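Local coordinates for protein dihydroneopterin triphosphate diphosphatase (Escherichia coli O157:H7, PDB 5U7H) that probably hydrolyses dihydroneopterin triphosphate to the monophosphate and pyrophosphate in folate biosynthesis, and can also cleave nucleoside triphosphates, with a preference for dATP, at residues A[10-15]-A[51-56]. Residues are numbered along the deposited sequence; the frame is centred on the assembly and turned at random.
Sequences VSILVV and QAAMRE. With NI (nickel (II) ion), chain G; NI (nickel (II) ion), chain E.
Ile-12 and Val-14, alternate residues on one face of strand 10-18, pack against Ala-52, Ala-53 and Glu-56 of the Nudix-box helix 49-61, a worked example of how the alpha-beta-alpha Nudix fold seats its metal-binding helix on the central mixed sheet. The axes of strand 10-15 and helix 51-56 cross at -59° and pass 8.2 Å apart, a spacing consistent with the small alanines on this face of the helix.

Ile-12 does most of the work. Its CG1 stands between the backbone N and the carbonyl carbon (chi1 52°), which sends the ethyl arm over the helix backbone at Ala-53: CD1 rests 3.6 Å from Ala-53 CA, while CG1 lies 4.2 Å from Ala-52 CB. The same CD1 then reaches the aliphatic root of Glu-56, 4.3 Å from its CB. Leu-13 points to the opposite face of the sheet, against Asn-138 and Ala-141 of helix 136-147. Val-14 resumes the contact with one branch, CG2, which meets Ala-53 CB at 3.8 Å; Leu-72 of strand 72-82 touches both residues.

The same helix carries the metal site. Beyond its packed CB, Glu-56 bends at chi2 (-77°) and its carboxylate bridges two nickel ions, one per oxygen, in a site consistent with the magnesium site of the enzyme; Glu-60 and Glu-117 share the ion held by OE1. A water also links the two metals. Arg-55, itself paired with Glu-47, probably helps to hold the carboxylate in place: its NH1 donates a nearly straight 2.7 Å salt-bridge hydrogen bond to Glu-56 OE2, which lies in the guanidinium plane but is met from above the carboxylate plane.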
# COMPACT_ATOMS: atom_id res chain seq x y z
N VAL A 10 -11.61 -2.66 -6.29
CA VAL A 10 -11.73 -2.64 -4.84
C VAL A 10 -10.37 -3.07 -4.31
O VAL A 10 -9.90 -4.17 -4.63
CB VAL A 10 -12.84 -3.58 -4.31
CG1 VAL A 10 -12.76 -3.73 -2.81
CG2 VAL A 10 -14.22 -3.07 -4.71
N SER A 11 -9.73 -2.21 -3.54
CA SER A 11 -8.34 -2.44 -3.20
C SER A 11 -8.10 -2.09 -1.73
O SER A 11 -8.98 -1.59 -1.03
CB SER A 11 -7.41 -1.64 -4.11
OG SER A 11 -7.66 -0.25 -3.97
N ILE A 12 -6.88 -2.37 -1.28
CA ILE A 12 -6.42 -2.02 0.05
C ILE A 12 -5.12 -1.24 -0.07
O ILE A 12 -4.43 -1.28 -1.09
CB ILE A 12 -6.23 -3.25 0.96
CG1 ILE A 12 -5.34 -4.29 0.27
CG2 ILE A 12 -7.58 -3.85 1.30
CD1 ILE A 12 -3.86 -4.15 0.57
N LEU A 13 -4.82 -0.52 0.99
CA LEU A 13 -3.55 0.17 1.15
C LEU A 13 -3.05 -0.13 2.56
O LEU A 13 -3.83 -0.04 3.51
CB LEU A 13 -3.72 1.68 0.96
CG LEU A 13 -2.60 2.62 1.44
CD1 LEU A 13 -1.51 2.69 0.40
CD2 LEU A 13 -3.18 4.01 1.70
N VAL A 14 -1.78 -0.52 2.67
CA VAL A 14 -1.14 -0.75 3.97
C VAL A 14 0.06 0.19 4.06
O VAL A 14 1.05 0.02 3.35
CB VAL A 14 -0.68 -2.21 4.15
CG1 VAL A 14 -0.19 -2.42 5.57
CG2 VAL A 14 -1.80 -3.20 3.83
N VAL A 15 -0.04 1.20 4.93
CA VAL A 15 1.12 2.02 5.25
C VAL A 15 2.00 1.23 6.20
O VAL A 15 1.64 1.02 7.37
CB VAL A 15 0.72 3.37 5.86
CG1 VAL A 15 1.97 4.26 6.04
CG2 VAL A 15 -0.30 4.06 5.00
N GLN A 51 -8.08 -9.62 4.97
CA GLN A 51 -7.44 -10.77 4.35
C GLN A 51 -6.56 -10.35 3.19
O GLN A 51 -5.44 -10.84 3.05
CB GLN A 51 -8.49 -11.77 3.85
CG GLN A 51 -8.90 -12.82 4.86
CD GLN A 51 -10.15 -13.57 4.42
OE1 GLN A 51 -10.83 -13.16 3.48
NE2 GLN A 51 -10.45 -14.67 5.10
N ALA A 52 -7.05 -9.44 2.34
CA ALA A 52 -6.27 -8.99 1.20
C ALA A 52 -5.05 -8.21 1.66
O ALA A 52 -3.96 -8.32 1.08
CB ALA A 52 -7.12 -8.14 0.28
N ALA A 53 -5.22 -7.39 2.70
CA ALA A 53 -4.10 -6.63 3.23
C ALA A 53 -2.97 -7.56 3.67
O ALA A 53 -1.81 -7.38 3.28
CB ALA A 53 -4.57 -5.74 4.39
N MET A 54 -3.31 -8.59 4.45
CA MET A 54 -2.30 -9.54 4.90
C MET A 54 -1.68 -10.30 3.73
O MET A 54 -0.47 -10.53 3.70
CB MET A 54 -2.91 -10.53 5.88
CG MET A 54 -3.22 -9.96 7.24
SD MET A 54 -3.41 -11.32 8.39
CE MET A 54 -4.26 -12.51 7.35
N ARG A 55 -2.51 -10.73 2.77
CA ARG A 55 -1.98 -11.48 1.63
C ARG A 55 -1.00 -10.63 0.83
O ARG A 55 0.12 -11.06 0.53
CB ARG A 55 -3.11 -11.99 0.75
CG ARG A 55 -2.60 -12.77 -0.45
CD ARG A 55 -3.72 -13.18 -1.41
NE ARG A 55 -4.69 -12.12 -1.64
CZ ARG A 55 -4.45 -11.01 -2.33
NH1 ARG A 55 -3.27 -10.79 -2.89
NH2 ARG A 55 -5.41 -10.11 -2.45
N GLU A 56 -1.41 -9.39 0.49
CA GLU A 56 -0.54 -8.53 -0.30
C GLU A 56 0.74 -8.15 0.47
O GLU A 56 1.80 -8.01 -0.14
CB GLU A 56 -1.29 -7.28 -0.74
CG GLU A 56 -2.39 -7.56 -1.76
CD GLU A 56 -1.89 -7.82 -3.19
OE1 GLU A 56 -0.74 -7.48 -3.51
OE2 GLU A 56 -2.68 -8.35 -4.01
NI NI G . -2.77 -8.43 -6.03
NI NI E . 0.28 -7.04 -5.19
O HOH W 1 -0.76 -8.47 -6.22
O HOH W 2 1.27 -8.82 -4.64
O HOH W 3 -2.52 -10.39 -5.63
O HOH W 4 -2.78 -8.91 -8.19
O HOH W 5 -4.86 -8.89 -5.78